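Local coordinates for thymocyte nuclear protein 1 (Leishmania major, PDB 2AR1) that is of unknown function but carries an EVE domain of the PUA clan, and so probably binds nucleic acid, perhaps modified bases, as its relatives do, at residues L163-N166 with E167-Q170; L127-H130 with E131-R135; Q152-S155 with A156-A160. One frame throughout, in Å; residues are numbered along the deposited sequence.

Contact 1. Residues L163-N166 with E167-Q170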
ATOM      1  N   LEU A 163      -5.689   2.962  13.328  1.00 14.51           N
ATOM      2  CA  LEU A 163      -4.836   2.343  14.329  1.00 13.91           C
ATOM      3  C   LEU A 163      -5.640   2.199  15.612  1.00 13.81           C
ATOM      4  O   LEU A 163      -5.567   1.160  16.273  1.00 13.19           O
ATOM      5  CB  LEU A 163      -3.521   3.091  14.498  1.00 14.22           C
ATOM      6  CG  LEU A 163      -2.454   2.596  13.481  1.00 14.15           C
ATOM      7  CD1 LEU A 163      -2.685   2.863  12.072  1.00 12.14           C
ATOM      8  CD2 LEU A 163      -1.165   3.227  13.870  1.00 18.66           C
ATOM      9  N   ARG A 164      -6.461   3.173  15.966  1.00 15.42           N
ATOM     10  CA  ARG A 164      -7.359   3.103  17.128  1.00 15.26           C
ATOM     11  C   ARG A 164      -8.318   1.936  16.995  1.00 15.22           C
ATOM     12  O   ARG A 164      -8.619   1.225  17.923  1.00 13.59           O
ATOM     13  CB  ARG A 164      -8.094   4.434  17.308  1.00 15.17           C
ATOM     14  CG  ARG A 164      -9.405   4.322  17.987  1.00 17.78           C
ATOM     15  CD  ARG A 164     -10.363   5.515  17.812  1.00 19.95           C
ATOM     16  NE  ARG A 164     -11.603   5.231  18.537  1.00 21.70           N
ATOM     17  CZ  ARG A 164     -12.489   6.118  18.980  1.00 20.05           C
ATOM     18  NH1 ARG A 164     -12.286   7.394  18.806  1.00 22.49           N
ATOM     19  NH2 ARG A 164     -13.551   5.698  19.684  1.00 16.49           N
ATOM     20  N   MET A 165      -8.904   1.808  15.826  1.00 14.76           N
ATOM     21  CA  MET A 165      -9.796   0.672  15.545  1.00 15.69           C
ATOM     22  C   MET A 165      -9.148  -0.722  15.725  1.00 14.47           C
ATOM     23  O   MET A 165      -9.783  -1.674  16.218  1.00 13.77           O
ATOM     24  CB  MET A 165     -10.372   0.785  14.154  1.00 19.54           C
ATOM     25  CG  MET A 165     -11.348   1.915  14.027  1.00 19.08           C
ATOM     26  SD  MET A 165     -11.803   2.224  12.273  1.00 17.69           S
ATOM     27  CE  MET A 165     -12.754   0.910  11.931  1.00 16.98           C
ATOM     28  N   ASN A 166      -7.892  -0.839  15.284  1.00 13.56           N
ATOM     29  CA  ASN A 166      -7.180  -2.101  15.505  1.00 12.71           C
ATOM     30  C   ASN A 166      -7.060  -2.391  16.998  1.00 13.43           C
ATOM     31  O   ASN A 166      -7.237  -3.551  17.444  1.00 11.69           O
ATOM     32  CB  ASN A 166      -5.808  -2.130  14.845  1.00 14.11           C
ATOM     33  CG  ASN A 166      -5.044  -3.402  15.184  1.00 14.65           C
ATOM     34  OD1 ASN A 166      -5.538  -4.510  14.935  1.00 15.27           O
ATOM     35  ND2 ASN A 166      -3.850  -3.261  15.736  1.00 17.90           N
ATOM     36  N   GLU A 167      -6.752  -1.366  17.782  1.00 15.72           N
ATOM     37  CA  GLU A 167      -6.622  -1.532  19.225  1.00 15.51           C
ATOM     38  C   GLU A 167      -7.933  -1.920  19.841  1.00 17.50           C
ATOM     39  O   GLU A 167      -7.945  -2.784  20.673  1.00 16.75           O
ATOM     40  CB  GLU A 167      -6.085  -0.273  19.904  1.00 16.45           C
ATOM     41  CG  GLU A 167      -4.880   0.265  19.271  1.00 24.51           C
ATOM     42  CD  GLU A 167      -4.269   1.364  20.109  1.00 28.88           C
ATOM     43  OE1 GLU A 167      -4.951   2.395  20.342  1.00 37.17           O
ATOM     44  OE2 GLU A 167      -3.123   1.190  20.538  1.00 35.08           O
ATOM     45  N   GLU A 168      -9.047  -1.310  19.414  1.00 16.37           N
ATOM     46  CA  GLU A 168     -10.376  -1.648  19.955  1.00 18.76           C
ATOM     47  C   GLU A 168     -10.683  -3.099  19.645  1.00 18.52           C
ATOM     48  O   GLU A 168     -11.178  -3.810  20.508  1.00 19.76           O
ATOM     49  CB  GLU A 168     -11.444  -0.719  19.349  1.00 20.17           C
ATOM     50  CG  GLU A 168     -11.167   0.739  19.753  1.00 22.68           C
ATOM     51  CD  GLU A 168     -12.018   1.776  19.030  1.00 23.58           C
ATOM     52  OE1 GLU A 168     -12.372   1.585  17.852  1.00 21.00           O
ATOM     53  OE2 GLU A 168     -12.307   2.808  19.667  1.00 23.26           O
ATOM     54  N   GLN A 169     -10.362  -3.543  18.434  1.00 20.68           N
ATOM     55  CA  GLN A 169     -10.631  -4.912  17.970  1.00 24.08           C
ATOM     56  C   GLN A 169      -9.783  -5.938  18.745  1.00 25.68           C
ATOM     57  O   GLN A 169     -10.244  -7.044  19.064  1.00 27.04           O
ATOM     58  CB  GLN A 169     -10.455  -5.046  16.441  1.00 23.89           C
ATOM     59  CG  GLN A 169      -9.113  -5.607  15.941  1.00 31.98           C
ATOM     60  CD  GLN A 169      -9.073  -5.884  14.414  1.00 34.28           C
ATOM     61  OE1 GLN A 169     -10.098  -6.303  13.814  1.00 36.43           O
ATOM     62  NE2 GLN A 169      -7.875  -5.700  13.796  1.00 23.46           N
ATOM     63  N   GLN A 170      -8.576  -5.540  19.105  1.00 28.71           N
ATOM     64  CA  GLN A 170      -7.634  -6.416  19.813  1.00 32.39           C
ATOM     65  C   GLN A 170      -7.955  -6.522  21.316  1.00 33.38           C
ATOM     66  O   GLN A 170      -7.320  -7.292  22.052  1.00 33.08           O
ATOM     67  CB  GLN A 170      -6.198  -5.924  19.565  1.00 33.02           C
ATOM     68  CG  GLN A 170      -5.854  -5.812  18.035  1.00 38.36           C
ATOM     69  CD  GLN A 170      -5.916  -7.174  17.296  1.00 44.18           C
ATOM     70  OE1 GLN A 170      -5.545  -8.189  17.891  1.00 49.42           O
ATOM     71  NE2 GLN A 170      -6.395  -7.202  16.014  1.00 37.88           N
TER
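The last two turns of the C-terminal helix 156-169 carry side-chain pairs on two flanks, R164 with E168 and N166 with Q169. The helical hydrogen bonds beneath them run from E167 N to L163 O, E168 N to R164 O and Q169 N to M165 O, so the i to i+4 repeat is regular up to Q169. On the first flank a salt bridge spans one turn: R164 NE gives its hydrogen to E168 OE2 at 2.8 Å, with an N-H...O angle of 158°. The oxygen lies close to the guanidinium plane, at its edge, yet the nitrogen approaches from above the carboxylate, and the two planes stand 80° apart. A second, weak bond from R164 NH2 reaches the same E168 OE2 at 3.1 Å. In R164, CG stands roughly anti to the backbone N (chi1 153°) and the chain runs out extended to NE, which carries the guanidinium edge alongside the E168 carboxylate one turn on. On the second flank N166 OD1 accepts from Q169 NE2 at 2.9 Å, in the plane of the N166 amide and on a lone pair; OD1 also lies in the plane of the Q169 amide, so an N-H points at it, although the two amide planes are almost perpendicular. Q170 NE2 adds a weak bond to N166 OD1 at 3.0 Å. M165, the buried residue of the group, points away from the turn that follows and lies on L127 of strand 113-128 and on R135 and L138. The same strand receives N166 at W123 and Q170 at T125, which places this end of the helix against it.

Contact 2. Residues L127-H130 with E131-R135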
ATOM      1  N   LEU A 127      -8.799  -5.691   9.798  1.00 19.92           N
ATOM      2  CA  LEU A 127      -9.815  -4.665  10.091  1.00 20.77           C
ATOM      3  C   LEU A 127     -10.681  -4.478   8.837  1.00 18.76           C
ATOM      4  O   LEU A 127     -10.205  -3.935   7.844  1.00 19.21           O
ATOM      5  CB  LEU A 127      -9.102  -3.388  10.502  1.00 19.72           C
ATOM      6  CG  LEU A 127      -9.961  -2.195  10.906  1.00 21.80           C
ATOM      7  CD1 LEU A 127     -10.810  -2.550  12.161  1.00 20.89           C
ATOM      8  CD2 LEU A 127      -9.205  -0.913  11.086  1.00 21.52           C
ATOM      9  N   THR A 128     -11.931  -4.957   8.880  1.00 21.06           N
ATOM     10  CA  THR A 128     -12.607  -5.164   7.652  1.00 18.49           C
ATOM     11  C   THR A 128     -13.001  -3.855   6.989  1.00 19.11           C
ATOM     12  O   THR A 128     -13.176  -2.819   7.668  1.00 17.65           O
ATOM     13  CB  THR A 128     -13.915  -5.939   7.841  1.00 19.54           C
ATOM     14  OG1 THR A 128     -14.768  -5.236   8.795  1.00 19.25           O
ATOM     15  CG2 THR A 128     -13.583  -7.337   8.324  1.00 20.17           C
ATOM     16  N   LEU A 129     -13.224  -3.965   5.681  1.00 19.44           N
ATOM     17  CA  LEU A 129     -13.722  -2.844   4.860  1.00 18.33           C
ATOM     18  C   LEU A 129     -15.065  -2.349   5.399  1.00 18.92           C
ATOM     19  O   LEU A 129     -15.252  -1.106   5.502  1.00 16.66           O
ATOM     20  CB  LEU A 129     -13.732  -3.193   3.398  1.00 20.13           C
ATOM     21  CG  LEU A 129     -14.228  -2.004   2.608  1.00 26.83           C
ATOM     22  CD1 LEU A 129     -13.248  -0.960   2.331  1.00 28.06           C
ATOM     23  CD2 LEU A 129     -14.909  -2.562   1.372  1.00 35.93           C
ATOM     24  N   HIS A 130     -15.928  -3.303   5.783  1.00 17.84           N
ATOM     25  CA  HIS A 130     -17.279  -2.953   6.326  1.00 19.36           C
ATOM     26  C   HIS A 130     -17.092  -1.985   7.513  1.00 21.78           C
ATOM     27  O   HIS A 130     -17.731  -0.929   7.579  1.00 20.13           O
ATOM     28  CB  HIS A 130     -18.011  -4.201   6.800  1.00 21.44           C
ATOM     29  CG  HIS A 130     -19.227  -3.880   7.611  1.00 23.99           C
ATOM     30  ND1 HIS A 130     -20.433  -3.514   7.038  1.00 34.51           N
ATOM     31  CD2 HIS A 130     -19.418  -3.829   8.949  1.00 31.79           C
ATOM     32  CE1 HIS A 130     -21.329  -3.297   7.989  1.00 33.35           C
ATOM     33  NE2 HIS A 130     -20.745  -3.510   9.158  1.00 36.82           N
ATOM     34  N   GLU A 131     -16.161  -2.291   8.431  1.00 19.41           N
ATOM     35  CA  GLU A 131     -15.952  -1.397   9.550  1.00 17.17           C
ATOM     36  C   GLU A 131     -15.368  -0.077   9.109  1.00 17.63           C
ATOM     37  O   GLU A 131     -15.667   0.935   9.748  1.00 20.47           O
ATOM     38  CB  GLU A 131     -15.093  -1.990  10.658  1.00 20.46           C
ATOM     39  CG  GLU A 131     -15.749  -3.109  11.430  1.00 28.10           C
ATOM     40  CD  GLU A 131     -17.203  -2.791  11.871  1.00 34.64           C
ATOM     41  OE1 GLU A 131     -17.482  -1.698  12.437  1.00 39.48           O
ATOM     42  OE2 GLU A 131     -18.093  -3.645  11.674  1.00 43.61           O
ATOM     43  N   LEU A 132     -14.522  -0.096   8.071  1.00 16.21           N
ATOM     44  CA  LEU A 132     -13.863   1.154   7.662  1.00 17.72           C
ATOM     45  C   LEU A 132     -14.958   2.109   7.152  1.00 19.75           C
ATOM     46  O   LEU A 132     -14.832   3.339   7.311  1.00 19.74           O
ATOM     47  CB  LEU A 132     -12.814   0.953   6.585  1.00 18.83           C
ATOM     48  CG  LEU A 132     -11.573   0.153   7.041  1.00 19.75           C
ATOM     49  CD1 LEU A 132     -10.754  -0.297   5.843  1.00 18.29           C
ATOM     50  CD2 LEU A 132     -10.689   0.858   8.093  1.00 19.80           C
ATOM     51  N   LYS A 133     -15.938   1.525   6.508  1.00 18.92           N
ATOM     52  CA  LYS A 133     -17.077   2.309   5.940  1.00 18.93           C
ATOM     53  C   LYS A 133     -18.172   2.718   6.972  1.00 19.92           C
ATOM     54  O   LYS A 133     -19.208   3.297   6.620  1.00 17.46           O
ATOM     55  CB  LYS A 133     -17.753   1.542   4.768  1.00 20.72           C
ATOM     56  CG  LYS A 133     -16.898   1.524   3.512  1.00 25.00           C
ATOM     57  CD  LYS A 133     -17.702   1.170   2.283  1.00 24.52           C
ATOM     58  CE  LYS A 133     -16.875   0.998   1.030  1.00 23.64           C
ATOM     59  NZ  LYS A 133     -17.582   0.603  -0.193  1.00 27.04           N
ATOM     60  N   SER A 134     -17.945   2.356   8.231  1.00 18.18           N
ATOM     61  CA  SER A 134     -18.890   2.576   9.316  1.00 14.98           C
ATOM     62  C   SER A 134     -18.261   3.497  10.389  1.00 14.13           C
ATOM     63  O   SER A 134     -18.585   3.419  11.576  1.00 16.05           O
ATOM     64  CB  SER A 134     -19.263   1.197   9.936  1.00 18.24           C
ATOM     65  OG  SER A 134     -19.855   0.368   8.980  1.00 19.42           O
ATOM     66  N   ARG A 135     -17.389   4.418   9.973  1.00 14.64           N
ATOM     67  CA  ARG A 135     -16.844   5.400  10.912  1.00 15.48           C
ATOM     68  C   ARG A 135     -16.912   6.755  10.240  1.00 16.16           C
ATOM     69  O   ARG A 135     -16.448   6.939   9.126  1.00 15.63           O
ATOM     70  CB  ARG A 135     -15.414   5.103  11.319  1.00 17.17           C
ATOM     71  CG  ARG A 135     -15.261   3.720  11.998  1.00 17.77           C
ATOM     72  CD  ARG A 135     -15.934   3.763  13.346  1.00 19.19           C
ATOM     73  NE  ARG A 135     -15.653   2.513  14.051  1.00 19.24           N
ATOM     74  CZ  ARG A 135     -16.255   1.356  13.796  1.00 18.84           C
ATOM     75  NH1 ARG A 135     -17.214   1.230  12.902  1.00 21.75           N
ATOM     76  NH2 ARG A 135     -15.838   0.263  14.476  1.00 17.51           N
TER
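E131, H130 and L132 bury the most surface in this turn. The carboxylate of E131 reaches the rim of the H130 imidazole: E131 OE2 lies 3.0 Å from H130 CD2, near the ring plane, while the planes of the two groups are 71° apart. Above one face of that ring, displaced toward its rim, sits S134 OG, which is also 2.9 Å from H130 O. A bend at chi2 (-47°) folds the E131 chain, and its other oxygen, OE1, is gripped end-on by R135, with NH1 at 3.0 Å in a salt bridge and NH2 at 3.3 Å. R135 NH1 also bonds S134 O from above the S134 carbonyl plane, tying the guanidinium to the turn after the helix. T128 is the N-cap of the short helix 129-132: its OG1 accepts from E131 N at 3.3 Å, and the N-H...O angle of 160° supports a capping bond. L132 N bonds T128 O at 3.1 Å, and K133 N closes the next turn on L129 O. On the buried side L132 CD2 meets L127 CD2 at 3.8 Å, joining the helix to the end of strand 113-128; F144 of helix 142-145 and Y68 of strand 64-69 touch L132 too.

Contact 3. Residues Q152-S155 with A156-A160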
ATOM      1  N   GLN A 152      -2.655   5.031  -2.293  1.00 13.87           N
ATOM      2  CA  GLN A 152      -3.523   6.140  -1.918  1.00 13.49           C
ATOM      3  C   GLN A 152      -2.989   6.976  -0.761  1.00 17.73           C
ATOM      4  O   GLN A 152      -2.442   6.417   0.214  1.00 15.00           O
ATOM      5  CB  GLN A 152      -4.928   5.624  -1.563  1.00 14.96           C
ATOM      6  CG  GLN A 152      -5.429   4.483  -2.417  1.00 17.88           C
ATOM      7  CD  GLN A 152      -6.704   3.917  -1.875  1.00 18.37           C
ATOM      8  OE1 GLN A 152      -7.049   4.163  -0.692  1.00 22.18           O
ATOM      9  NE2 GLN A 152      -7.402   3.123  -2.700  1.00 21.30           N
ATOM     10  N   PRO A 153      -3.179   8.311  -0.819  1.00 16.08           N
ATOM     11  CA  PRO A 153      -2.900   9.082   0.392  1.00 17.72           C
ATOM     12  C   PRO A 153      -3.969   8.847   1.439  1.00 16.57           C
ATOM     13  O   PRO A 153      -5.152   8.571   1.107  1.00 16.41           O
ATOM     14  CB  PRO A 153      -2.951  10.532  -0.093  1.00 19.00           C
ATOM     15  CG  PRO A 153      -3.918  10.479  -1.162  1.00 20.14           C
ATOM     16  CD  PRO A 153      -3.778   9.170  -1.875  1.00 17.79           C
ATOM     17  N   VAL A 154      -3.468   8.815   2.691  1.00 16.62           N
ATOM     18  CA  VAL A 154      -4.232   8.725   3.886  1.00 16.56           C
ATOM     19  C   VAL A 154      -3.981   9.990   4.749  1.00 15.47           C
ATOM     20  O   VAL A 154      -2.877  10.416   4.958  1.00 16.47           O
ATOM     21  CB  VAL A 154      -3.850   7.408   4.661  1.00 15.06           C
ATOM     22  CG1 VAL A 154      -4.610   7.277   5.992  1.00 21.50           C
ATOM     23  CG2 VAL A 154      -4.195   6.189   3.782  1.00 27.04           C
ATOM     24  N   SER A 155      -5.067  10.584   5.274  1.00 15.87           N
ATOM     25  CA  SER A 155      -4.812  11.762   6.110  1.00 15.59           C
ATOM     26  C   SER A 155      -4.220  11.311   7.466  1.00 16.68           C
ATOM     27  O   SER A 155      -4.484  10.136   7.901  1.00 15.28           O
ATOM     28  CB  SER A 155      -6.057  12.621   6.305  1.00 17.12           C
ATOM     29  OG  SER A 155      -6.996  11.917   7.100  1.00 17.46           O
ATOM     30  N   ALA A 156      -3.629  12.218   8.190  1.00 17.29           N
ATOM     31  CA  ALA A 156      -3.101  11.922   9.535  1.00 17.09           C
ATOM     32  C   ALA A 156      -4.220  11.412  10.443  1.00 17.98           C
ATOM     33  O   ALA A 156      -3.961  10.449  11.236  1.00 19.67           O
ATOM     34  CB  ALA A 156      -2.417  13.085  10.148  1.00 17.85           C
ATOM     35  N   SER A 157      -5.425  12.000  10.375  1.00 16.68           N
ATOM     36  CA  SER A 157      -6.540  11.603  11.248  1.00 18.39           C
ATOM     37  C   SER A 157      -7.110  10.249  10.858  1.00 18.42           C
ATOM     38  O   SER A 157      -7.600   9.501  11.723  1.00 17.70           O
ATOM     39  CB  SER A 157      -7.718  12.599  11.295  1.00 22.72           C
ATOM     40  OG  SER A 157      -8.057  13.008   9.990  1.00 23.40           O
ATOM     41  N   GLU A 158      -7.159   9.986   9.543  1.00 15.84           N
ATOM     42  CA  GLU A 158      -7.607   8.716   9.024  1.00 16.60           C
ATOM     43  C   GLU A 158      -6.658   7.590   9.561  1.00 15.55           C
ATOM     44  O   GLU A 158      -7.163   6.557  10.055  1.00 15.91           O
ATOM     45  CB  GLU A 158      -7.660   8.738   7.506  1.00 14.52           C
ATOM     46  CG  GLU A 158      -8.901   9.364   6.944  1.00 18.10           C
ATOM     47  CD  GLU A 158      -8.749   9.794   5.487  1.00 15.35           C
ATOM     48  OE1 GLU A 158      -7.700   9.478   4.836  1.00 15.70           O
ATOM     49  OE2 GLU A 158      -9.645  10.509   5.063  1.00 19.25           O
ATOM     50  N   TYR A 159      -5.391   7.753   9.396  1.00 16.85           N
ATOM     51  CA  TYR A 159      -4.330   6.858   9.919  1.00 15.64           C
ATOM     52  C   TYR A 159      -4.586   6.644  11.386  1.00 18.18           C
ATOM     53  O   TYR A 159      -4.693   5.502  11.830  1.00 16.01           O
ATOM     54  CB  TYR A 159      -2.976   7.406   9.650  1.00 17.18           C
ATOM     55  CG  TYR A 159      -1.910   6.471  10.058  1.00 16.70           C
ATOM     56  CD1 TYR A 159      -1.600   5.357   9.254  1.00 17.56           C
ATOM     57  CD2 TYR A 159      -1.189   6.713  11.176  1.00 19.11           C
ATOM     58  CE1 TYR A 159      -0.538   4.511   9.578  1.00 15.24           C
ATOM     59  CE2 TYR A 159      -0.111   5.869  11.547  1.00 17.08           C
ATOM     60  CZ  TYR A 159       0.217   4.788  10.734  1.00 15.49           C
ATOM     61  OH  TYR A 159       1.293   4.042  11.238  1.00 15.76           O
ATOM     62  N   ALA A 160      -4.706   7.719  12.150  1.00 18.51           N
ATOM     63  CA  ALA A 160      -4.869   7.673  13.635  1.00 19.95           C
ATOM     64  C   ALA A 160      -6.114   6.818  13.977  1.00 19.33           C
ATOM     65  O   ALA A 160      -6.069   5.970  14.871  1.00 17.33           O
ATOM     66  CB  ALA A 160      -5.118   9.051  14.111  1.00 22.21           C
TER
HETATM   67  O   HOH W   1      -7.629   8.596   2.184  1.00 32.00           O
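A capping box formed by S155 and E158 starts the C-terminal helix 156-169, where the chain leaves strand 151-154. The two bonds that define it are reciprocal. E158 N donates to S155 OG at 3.1 Å, and S155 N donates to E158 OE1 at 2.9 Å with an almost straight angle of 176°. The second donor comes from above the carboxylate plane. S155 OG is placed for its part by chi1 of 68°, which tucks it between the backbone N and the carbonyl carbon, facing the amide of the first turn. E158, three residues on, holds an extended chain beyond CG, so that the carboxylate passes beside the serine hydroxyl and reaches back to the N-H. A second donor to E158 OE1 is a water at 2.8 Å, which also donates to P153 O at 2.7 Å and so bridges the glutamate to the strand backbone. The first full helical turn is closed by Y159 N on S155 O at 3.0 Å, nearly straight. Beneath the cap V154 CG1 packs against E158 CB at 3.7 Å. On the same side Y159 CB lies 4.0 Å from V154 CG1. The axes of segments 152-154 and 156-160 stand 82° apart, so the chain turns through nearly a right angle between them. V154 is hydrogen-bonded through its backbone to Y21 of the adjacent strand 21-26 and touches L23 and L66; Y159 sets its ring against that of Y21 and reaches K64 and L66 on strand 64-69, while E158 lies on L138 and M141.

In the fold
Going from the N terminus, contact 2 comes first, where strand 113-128 runs into helix 129-132. Contact 3 follows at the passage from the edge strand 151-154 into helix 156-169, and contact 1 lies in the last turns of that helix. Each closes only a local turn, in series, so none nests in or crosses another. Contacts 1 and 3 mark the far and near ends of one helix, their centres about 15 Å apart. Contacts 1 and 2 touch in space through the side chain of M165, whose CE lies 3.6 Å from E131 O. Contacts 2 and 3 reach one mixed sheet but stay about 7 Å apart at their nearest atoms.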